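Membrane lipoprotein TpN32 (Treponema pallidum, PDB 1XS5) binds methionine in the cleft between its two lobes and is probably the L-methionine-binding lipoprotein of a periplasmic uptake system. Local coordinates at residues Arg90-His94 with Val95-Pro99; Ala116-Leu119 with Leu120-Ala123; Ala130-Gly133 with Leu134-Val138. All coordinates share one frame; numbering follows the deposited sequence.

Contact 1 (Arg90-His94 with Val95-Pro99)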
ATOM      1  N   ARG A  90      -6.776  -8.503 -17.741  1.00 17.02           N
ATOM      2  CA  ARG A  90      -6.397  -9.857 -18.125  1.00 16.26           C
ATOM      3  C   ARG A  90      -6.289  -9.949 -19.624  1.00 20.78           C
ATOM      4  O   ARG A  90      -5.611 -10.834 -20.148  1.00 22.80           O
ATOM      5  CB  ARG A  90      -7.455 -10.863 -17.660  1.00 18.14           C
ATOM      6  CG  ARG A  90      -8.827 -10.710 -18.349  1.00 14.19           C
ATOM      7  CD  ARG A  90      -9.871 -11.575 -17.643  1.00 18.42           C
ATOM      8  NE  ARG A  90     -11.258 -11.342 -18.068  1.00 23.75           N
ATOM      9  CZ  ARG A  90     -11.873 -12.050 -19.011  1.00 34.33           C
ATOM     10  NH1 ARG A  90     -11.231 -13.031 -19.644  1.00 33.19           N
ATOM     11  NH2 ARG A  90     -13.135 -11.802 -19.311  1.00 36.12           N
ATOM     12  N   THR A  91      -6.945  -9.029 -20.317  1.00 21.35           N
ATOM     13  CA  THR A  91      -6.938  -9.094 -21.761  1.00 24.95           C
ATOM     14  C   THR A  91      -6.729  -7.773 -22.523  1.00 26.41           C
ATOM     15  O   THR A  91      -5.978  -7.727 -23.514  1.00 32.76           O
ATOM     16  CB  THR A  91      -8.246  -9.741 -22.209  1.00 27.05           C
ATOM     17  OG1 THR A  91      -8.349  -9.642 -23.621  1.00 39.66           O
ATOM     18  CG2 THR A  91      -9.441  -9.059 -21.547  1.00 29.65           C
ATOM     19  N   TYR A  92      -7.378  -6.708 -22.074  1.00 19.77           N
ATOM     20  CA  TYR A  92      -7.240  -5.431 -22.747  1.00 21.62           C
ATOM     21  C   TYR A  92      -5.838  -4.870 -22.596  1.00 23.89           C
ATOM     22  O   TYR A  92      -5.209  -5.017 -21.549  1.00 24.16           O
ATOM     23  CB  TYR A  92      -8.272  -4.445 -22.208  1.00 24.30           C
ATOM     24  CG  TYR A  92      -9.686  -4.898 -22.462  1.00 26.40           C
ATOM     25  CD1 TYR A  92     -10.125  -5.195 -23.759  1.00 26.12           C
ATOM     26  CD2 TYR A  92     -10.588  -5.044 -21.412  1.00 27.04           C
ATOM     27  CE1 TYR A  92     -11.439  -5.628 -23.995  1.00 24.86           C
ATOM     28  CE2 TYR A  92     -11.882  -5.475 -21.636  1.00 23.47           C
ATOM     29  CZ  TYR A  92     -12.301  -5.764 -22.927  1.00 28.71           C
ATOM     30  OH  TYR A  92     -13.589  -6.196 -23.117  1.00 30.79           O
ATOM     31  N   ARG A  93      -5.335  -4.248 -23.661  1.00 23.25           N
ATOM     32  CA  ARG A  93      -3.994  -3.676 -23.653  1.00 25.39           C
ATOM     33  C   ARG A  93      -3.988  -2.136 -23.679  1.00 25.56           C
ATOM     34  O   ARG A  93      -2.924  -1.491 -23.678  1.00 30.00           O
ATOM     35  CB  ARG A  93      -3.223  -4.199 -24.842  1.00 36.09           C
ATOM     36  CG  ARG A  93      -2.789  -5.649 -24.754  1.00 49.56           C
ATOM     37  CD  ARG A  93      -2.183  -5.992 -26.105  1.00 60.17           C
ATOM     38  NE  ARG A  93      -1.478  -7.265 -26.141  1.00 71.87           N
ATOM     39  CZ  ARG A  93      -1.032  -7.827 -27.265  1.00 76.81           C
ATOM     40  NH1 ARG A  93      -1.224  -7.222 -28.439  1.00 76.25           N
ATOM     41  NH2 ARG A  93      -0.394  -8.997 -27.218  1.00 79.89           N
ATOM     42  N   HIS A  94      -5.174  -1.553 -23.687  1.00 20.84           N
ATOM     43  CA  HIS A  94      -5.293  -0.113 -23.723  1.00 25.36           C
ATOM     44  C   HIS A  94      -6.543   0.289 -23.020  1.00 24.81           C
ATOM     45  O   HIS A  94      -7.599  -0.317 -23.143  1.00 25.56           O
ATOM     46  CB  HIS A  94      -5.340   0.397 -25.160  1.00 25.76           C
ATOM     47  CG  HIS A  94      -5.066   1.861 -25.288  1.00 26.96           C
ATOM     48  ND1 HIS A  94      -5.950   2.828 -24.846  1.00 30.92           N
ATOM     49  CD2 HIS A  94      -4.016   2.526 -25.822  1.00 26.87           C
ATOM     50  CE1 HIS A  94      -5.451   4.025 -25.107  1.00 29.72           C
ATOM     51  NE2 HIS A  94      -4.280   3.868 -25.698  1.00 24.99           N
ATOM     52  N   VAL A  95      -6.399   1.351 -22.266  1.00 24.86           N
ATOM     53  CA  VAL A  95      -7.469   1.893 -21.508  1.00 25.69           C
ATOM     54  C   VAL A  95      -8.720   2.159 -22.371  1.00 25.37           C
ATOM     55  O   VAL A  95      -9.849   1.988 -21.908  1.00 25.64           O
ATOM     56  CB  VAL A  95      -6.866   3.127 -20.759  1.00 30.86           C
ATOM     57  CG1 VAL A  95      -6.813   4.326 -21.683  1.00 32.37           C
ATOM     58  CG2 VAL A  95      -7.533   3.348 -19.438  1.00 23.55           C
ATOM     59  N   SER A  96      -8.554   2.505 -23.649  1.00 26.03           N
ATOM     60  CA  SER A  96      -9.726   2.774 -24.478  1.00 28.99           C
ATOM     61  C   SER A  96     -10.381   1.507 -25.024  1.00 31.00           C
ATOM     62  O   SER A  96     -11.428   1.584 -25.662  1.00 31.65           O
ATOM     63  CB  SER A  96      -9.384   3.710 -25.655  1.00 30.42           C
ATOM     64  OG  SER A  96      -8.391   3.125 -26.465  1.00 39.73           O
ATOM     65  N   ASP A  97      -9.752   0.362 -24.781  1.00 32.16           N
ATOM     66  CA  ASP A  97     -10.265  -0.939 -25.222  1.00 31.59           C
ATOM     67  C   ASP A  97     -11.491  -1.357 -24.391  1.00 32.02           C
ATOM     68  O   ASP A  97     -12.298  -2.159 -24.860  1.00 34.34           O
ATOM     69  CB  ASP A  97      -9.219  -2.053 -25.026  1.00 37.08           C
ATOM     70  CG  ASP A  97      -8.176  -2.141 -26.143  1.00 39.35           C
ATOM     71  OD1 ASP A  97      -8.335  -1.497 -27.180  1.00 33.17           O
ATOM     72  OD2 ASP A  97      -7.182  -2.901 -25.967  1.00 45.63           O
ATOM     73  N   PHE A  98     -11.625  -0.856 -23.159  1.00 29.34           N
ATOM     74  CA  PHE A  98     -12.744  -1.260 -22.301  1.00 30.24           C
ATOM     75  C   PHE A  98     -14.113  -0.917 -22.842  1.00 33.02           C
ATOM     76  O   PHE A  98     -14.440   0.248 -23.025  1.00 35.28           O
ATOM     77  CB  PHE A  98     -12.648  -0.662 -20.879  1.00 23.64           C
ATOM     78  CG  PHE A  98     -11.559  -1.279 -20.027  1.00 25.65           C
ATOM     79  CD1 PHE A  98     -10.237  -0.908 -20.197  1.00 21.62           C
ATOM     80  CD2 PHE A  98     -11.859  -2.247 -19.076  1.00 27.96           C
ATOM     81  CE1 PHE A  98      -9.228  -1.498 -19.428  1.00 25.29           C
ATOM     82  CE2 PHE A  98     -10.854  -2.838 -18.313  1.00 27.64           C
ATOM     83  CZ  PHE A  98      -9.550  -2.470 -18.483  1.00 22.00           C
ATOM     84  N   PRO A  99     -14.941  -1.943 -23.091  1.00 34.13           N
ATOM     85  CA  PRO A  99     -16.289  -1.745 -23.608  1.00 34.11           C
ATOM     86  C   PRO A  99     -17.214  -1.218 -22.525  1.00 33.33           C
ATOM     87  O   PRO A  99     -16.906  -1.305 -21.339  1.00 28.38           O
ATOM     88  CB  PRO A  99     -16.682  -3.142 -24.046  1.00 36.42           C
ATOM     89  CG  PRO A  99     -16.022  -3.989 -23.004  1.00 39.41           C
ATOM     90  CD  PRO A  99     -14.644  -3.377 -22.956  1.00 33.58           C
TER
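A tight turn in the loop between strand 86-88 and strand 103-107 brings Y92, R93 and H94 against D97, F98 and P99. The turn runs from H94 to D97: the amide of D97 donates to H94 O at 2.8 Å, and V95 and S96 have the backbone angles of a type I turn. H94 adds a side-chain bond. Its CG lies anti to the backbone N (chi1 -163°), which carries the imidazole forward so that ND1 meets the S96 amide; S96 N donates to ND1 at 2.9 Å, almost straight (176°) and in the plane of the ring. ND1 accepts here, consistent with a neutral imidazole protonated on NE2. D97 reaches back in the other direction. Its OD2 takes the amide of R93 at 3.2 Å through the lone pair away from OD1, and the H94 amide adds only a weak, bent bond to the same oxygen.

Y92 lies between neighbours. The D97 carbonyl O sits over one face of its ring, toward the rim, and T91 CG2 lies over the other. The ring turns an edge to F98 in an edge-to-face pair, centroids 4.9 Å apart and planes at 51°, with Y92 CD2 above the middle of the F98 ring. At the far end the packing is tight: Y92 OH comes within 3.0 Å of P99 CD. Beyond the loop, F98 rests on L187 and V95 O accepts from R146 NH2. A hydrogen-bonded type I turn, its first residue bonding through the side chain to the amide two positions on, is the motif here, with an aromatic pair formed by the residues that flank it.

Contact 2 (Ala116-Leu119 with Leu120-Ala123)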
ATOM      1  N   ALA A 116      -8.211   4.322  -5.680  1.00 10.22           N
ATOM      2  CA  ALA A 116      -8.468   3.618  -6.928  1.00 11.17           C
ATOM      3  C   ALA A 116      -9.531   4.366  -7.770  1.00 16.25           C
ATOM      4  O   ALA A 116      -9.424   4.449  -8.987  1.00 12.36           O
ATOM      5  CB  ALA A 116      -8.940   2.186  -6.635  1.00 12.95           C
ATOM      6  N   LEU A 117     -10.549   4.908  -7.095  1.00 12.17           N
ATOM      7  CA  LEU A 117     -11.604   5.666  -7.789  1.00 13.54           C
ATOM      8  C   LEU A 117     -10.998   6.937  -8.441  1.00  9.92           C
ATOM      9  O   LEU A 117     -11.376   7.293  -9.567  1.00 11.50           O
ATOM     10  CB  LEU A 117     -12.720   6.013  -6.783  1.00 10.49           C
ATOM     11  CG  LEU A 117     -13.564   4.782  -6.349  1.00 13.24           C
ATOM     12  CD1 LEU A 117     -14.553   5.189  -5.199  1.00 16.60           C
ATOM     13  CD2 LEU A 117     -14.343   4.244  -7.519  1.00 14.98           C
ATOM     14  N   ARG A 118     -10.047   7.582  -7.751  1.00 12.47           N
ATOM     15  CA  ARG A 118      -9.395   8.774  -8.309  1.00 14.74           C
ATOM     16  C   ARG A 118      -8.428   8.421  -9.472  1.00 17.28           C
ATOM     17  O   ARG A 118      -8.152   9.245 -10.363  1.00 14.65           O
ATOM     18  CB  ARG A 118      -8.731   9.581  -7.193  1.00 17.07           C
ATOM     19  CG  ARG A 118      -9.796  10.082  -6.238  1.00 21.92           C
ATOM     20  CD  ARG A 118      -9.590  11.488  -5.700  1.00 26.53           C
ATOM     21  NE  ARG A 118     -10.802  12.000  -5.030  1.00 30.01           N
ATOM     22  CZ  ARG A 118     -11.132  11.771  -3.756  1.00 31.92           C
ATOM     23  NH1 ARG A 118     -10.339  11.031  -2.961  1.00 32.94           N
ATOM     24  NH2 ARG A 118     -12.263  12.289  -3.276  1.00 26.91           N
ATOM     25  N   LEU A 119      -7.934   7.191  -9.472  1.00 12.67           N
ATOM     26  CA  LEU A 119      -7.116   6.689 -10.584  1.00 14.72           C
ATOM     27  C   LEU A 119      -8.032   6.540 -11.817  1.00 10.68           C
ATOM     28  O   LEU A 119      -7.698   6.981 -12.925  1.00 12.49           O
ATOM     29  CB  LEU A 119      -6.508   5.330 -10.189  1.00 13.43           C
ATOM     30  CG  LEU A 119      -5.682   4.590 -11.243  1.00 15.47           C
ATOM     31  CD1 LEU A 119      -4.849   3.504 -10.523  1.00 14.30           C
ATOM     32  CD2 LEU A 119      -6.625   3.954 -12.322  1.00 15.05           C
ATOM     33  N   LEU A 120      -9.189   5.892 -11.632  1.00 10.85           N
ATOM     34  CA  LEU A 120     -10.162   5.696 -12.727  1.00 12.70           C
ATOM     35  C   LEU A 120     -10.696   7.061 -13.187  1.00 13.29           C
ATOM     36  O   LEU A 120     -10.956   7.269 -14.351  1.00 15.11           O
ATOM     37  CB  LEU A 120     -11.339   4.817 -12.226  1.00 10.58           C
ATOM     38  CG  LEU A 120     -10.882   3.372 -11.887  1.00 12.88           C
ATOM     39  CD1 LEU A 120     -12.065   2.560 -11.339  1.00 13.69           C
ATOM     40  CD2 LEU A 120     -10.357   2.701 -13.116  1.00 16.51           C
ATOM     41  N   GLU A 121     -10.861   7.998 -12.254  1.00 14.51           N
ATOM     42  CA  GLU A 121     -11.329   9.332 -12.655  1.00 14.86           C
ATOM     43  C   GLU A 121     -10.279   9.989 -13.590  1.00 19.76           C
ATOM     44  O   GLU A 121     -10.623  10.541 -14.649  1.00 16.71           O
ATOM     45  CB  GLU A 121     -11.541  10.182 -11.396  1.00 16.56           C
ATOM     46  CG  GLU A 121     -11.918  11.629 -11.634  1.00 26.93           C
ATOM     47  CD  GLU A 121     -12.199  12.374 -10.323  1.00 31.38           C
ATOM     48  OE1 GLU A 121     -11.324  12.323  -9.426  1.00 26.46           O
ATOM     49  OE2 GLU A 121     -13.283  13.010 -10.193  1.00 27.29           O
ATOM     50  N   ALA A 122      -9.005   9.930 -13.188  1.00 16.10           N
ATOM     51  CA  ALA A 122      -7.899  10.483 -13.971  1.00 17.57           C
ATOM     52  C   ALA A 122      -7.828   9.856 -15.372  1.00 21.62           C
ATOM     53  O   ALA A 122      -7.422  10.520 -16.347  1.00 18.90           O
ATOM     54  CB  ALA A 122      -6.558  10.249 -13.214  1.00 18.36           C
ATOM     55  N   ALA A 123      -8.194   8.576 -15.474  1.00 14.43           N
ATOM     56  CA  ALA A 123      -8.194   7.890 -16.773  1.00 16.10           C
ATOM     57  C   ALA A 123      -9.484   8.150 -17.593  1.00 19.63           C
ATOM     58  O   ALA A 123      -9.645   7.602 -18.683  1.00 16.61           O
ATOM     59  CB  ALA A 123      -7.990   6.352 -16.578  1.00 22.06           C
TER
HETATM   60  O   HOH W   1      -8.679  11.881 -10.121  1.00 16.30           O
HETATM   61  O   HOH W   2     -11.607  13.527  -6.928  1.00 27.40           O
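L119 and L120 form the tightly packed side of this last stretch of helix 110-122, where four successive i to i+4 bonds run from A116 O to L120 N at 3.0 Å through to L119 O and A123 N. L120 CG, beside the backbone N and anti to the carbonyl carbon (chi1 -66°), folds back over the preceding turn and comes within 3.4 Å of A116 O. Its CD2 meets CD2 of L119 at 4.0 Å, one methyl against another.

The other side is polar and wet. R118 and E121 lie side by side and point the same way, yet R118 NE stays 4.4 Å from E121 OE1, beyond a salt bridge. Water closes the gap: one molecule, in the plane of the guanidinium at its edge, accepts from NE at 2.6 Å and donates to OE1. A second water donates both to OE1 and to R118 O, so that carbonyl serves the A122 amide and a water together, while OE1 collects two water protons. The outer ends are held elsewhere, R118 NH1 by G133 O and E121 OE2 by M128 N.

The buried face looks onto the sheet of the same lobe: A116, L117 and L120 pack on I106 of strand 103-107, L119 and L120 on V169 of strand 167-170, and L117 and L120 on L150 of strand 149-153.

Contact 3 (Ala130-Gly133 with Leu134-Val138)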
ATOM      1  N   ALA A 130     -17.807  16.283  -5.551  1.00 38.12           N
ATOM      2  CA  ALA A 130     -16.860  17.280  -5.023  1.00 38.97           C
ATOM      3  C   ALA A 130     -16.391  17.218  -3.570  1.00 38.90           C
ATOM      4  O   ALA A 130     -15.205  17.385  -3.279  1.00 41.81           O
ATOM      5  CB  ALA A 130     -17.397  18.681  -5.316  1.00 40.32           C
ATOM      6  N   GLY A 131     -17.284  17.007  -2.625  1.00 39.82           N
ATOM      7  CA  GLY A 131     -16.767  16.965  -1.270  1.00 43.71           C
ATOM      8  C   GLY A 131     -16.460  15.565  -0.784  1.00 42.78           C
ATOM      9  O   GLY A 131     -16.574  15.326   0.413  1.00 49.70           O
ATOM     10  N   SER A 132     -16.048  14.665  -1.684  1.00 40.92           N
ATOM     11  CA  SER A 132     -15.783  13.250  -1.346  1.00 39.44           C
ATOM     12  C   SER A 132     -14.781  12.918  -0.237  1.00 36.09           C
ATOM     13  O   SER A 132     -15.026  12.034   0.595  1.00 41.22           O
ATOM     14  CB  SER A 132     -15.387  12.484  -2.607  1.00 35.00           C
ATOM     15  OG  SER A 132     -16.394  12.623  -3.585  1.00 41.90           O
ATOM     16  N   GLY A 133     -13.643  13.589  -0.243  1.00 36.11           N
ATOM     17  CA  GLY A 133     -12.659  13.345   0.789  1.00 30.97           C
ATOM     18  C   GLY A 133     -11.740  12.173   0.565  1.00 28.88           C
ATOM     19  O   GLY A 133     -11.834  11.435  -0.408  1.00 29.41           O
ATOM     20  N   LEU A 134     -10.859  11.985   1.531  1.00 30.12           N
ATOM     21  CA  LEU A 134      -9.850  10.946   1.485  1.00 28.47           C
ATOM     22  C   LEU A 134     -10.396   9.514   1.567  1.00 24.23           C
ATOM     23  O   LEU A 134      -9.731   8.577   1.139  1.00 22.69           O
ATOM     24  CB  LEU A 134      -8.843  11.248   2.619  1.00 27.40           C
ATOM     25  CG  LEU A 134      -7.413  10.704   2.588  1.00 32.43           C
ATOM     26  CD1 LEU A 134      -6.683  11.205   1.346  1.00 25.81           C
ATOM     27  CD2 LEU A 134      -6.679  11.166   3.857  1.00 32.06           C
ATOM     28  N   PHE A 135     -11.596   9.335   2.124  1.00 22.00           N
ATOM     29  CA  PHE A 135     -12.189   7.990   2.269  1.00 25.21           C
ATOM     30  C   PHE A 135     -13.419   7.716   1.391  1.00 23.52           C
ATOM     31  O   PHE A 135     -14.284   6.888   1.726  1.00 26.65           O
ATOM     32  CB  PHE A 135     -12.511   7.721   3.745  1.00 26.09           C
ATOM     33  CG  PHE A 135     -11.365   8.006   4.659  1.00 27.27           C
ATOM     34  CD1 PHE A 135     -10.071   7.592   4.327  1.00 25.31           C
ATOM     35  CD2 PHE A 135     -11.544   8.785   5.797  1.00 30.76           C
ATOM     36  CE1 PHE A 135      -8.985   7.956   5.087  1.00 21.34           C
ATOM     37  CE2 PHE A 135     -10.430   9.156   6.584  1.00 29.51           C
ATOM     38  CZ  PHE A 135      -9.148   8.736   6.215  1.00 26.31           C
ATOM     39  N   ALA A 136     -13.469   8.404   0.254  1.00 20.79           N
ATOM     40  CA  ALA A 136     -14.550   8.288  -0.715  1.00 23.50           C
ATOM     41  C   ALA A 136     -14.774   6.839  -1.175  1.00 26.17           C
ATOM     42  O   ALA A 136     -13.810   6.046  -1.266  1.00 21.21           O
ATOM     43  CB  ALA A 136     -14.225   9.183  -1.930  1.00 19.64           C
ATOM     44  N   THR A 137     -16.037   6.486  -1.451  1.00 26.93           N
ATOM     45  CA  THR A 137     -16.338   5.139  -1.952  1.00 25.05           C
ATOM     46  C   THR A 137     -17.162   5.200  -3.223  1.00 20.82           C
ATOM     47  O   THR A 137     -17.447   6.265  -3.741  1.00 19.96           O
ATOM     48  CB  THR A 137     -17.130   4.287  -0.930  1.00 35.01           C
ATOM     49  OG1 THR A 137     -18.354   4.962  -0.610  1.00 35.83           O
ATOM     50  CG2 THR A 137     -16.298   4.035   0.338  1.00 36.46           C
ATOM     51  N   VAL A 138     -17.589   4.045  -3.707  1.00 17.32           N
ATOM     52  CA  VAL A 138     -18.366   4.001  -4.917  1.00 21.06           C
ATOM     53  C   VAL A 138     -19.646   4.845  -4.827  1.00 24.24           C
ATOM     54  O   VAL A 138     -20.140   5.288  -5.864  1.00 19.86           O
ATOM     55  CB  VAL A 138     -18.755   2.544  -5.278  1.00 29.59           C
ATOM     56  CG1 VAL A 138     -17.498   1.740  -5.603  1.00 23.57           C
ATOM     57  CG2 VAL A 138     -19.530   1.909  -4.088  1.00 31.04           C
TER
HETATM   58  O   HOH W   3     -13.903  10.741   3.080  1.00 25.23           O
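S132, just before a type I beta turn from G133 to A136, meets the last residue of that turn, in the loop joining the two strands of the small antiparallel hairpin 127-128 and 141-143. The S132 side chain can be followed outward. CB touches the methyl of A136, CB to CB at 3.6 Å, and this is the one side-chain meeting across the contact. OG, beside the backbone N and anti to the carbonyl carbon (chi1 -56°), turns back along the chain and hydrogen-bonds R129 O. A136 CB also lies 3.6 Å from G133 O, so the methyl sits against both the serine and the first carbonyl of the turn.

G133 has a positive phi of 84°, which leads the chain into the turn. After it, L134 and F135 occupy the corners of the turn and reach toward helix 60-70, L134 onto P61 and Q64, F135 onto Q65 and Q68. L134 CB also lies over one face of the F135 ring, toward its rim. A water ties the two limbs together, accepting from F135 N at 2.9 Å and donating to S132 O at 3.0 Å.

In the fold
All three contacts lie in one lobe, in chain order. Contact 2 is the middle one: its centre is about 15 Å from that of contact 1 and about 12 Å from that of contact 3, while contacts 1 and 3 stay about 15 Å apart at their nearest atoms. V95 CG2 packs on A123 CB at 4.2 Å. Toward contact 3 the join is closer: R118 NH2 packs on S132 CB at 3.2 Å, and L117 CD1 lies 3.3 Å from T137 C. The bound methionine is about 9 Å from the A116 side chain and about 10 Å from that of F135; helix 110-122 itself supplies N112 and R115 to the pocket.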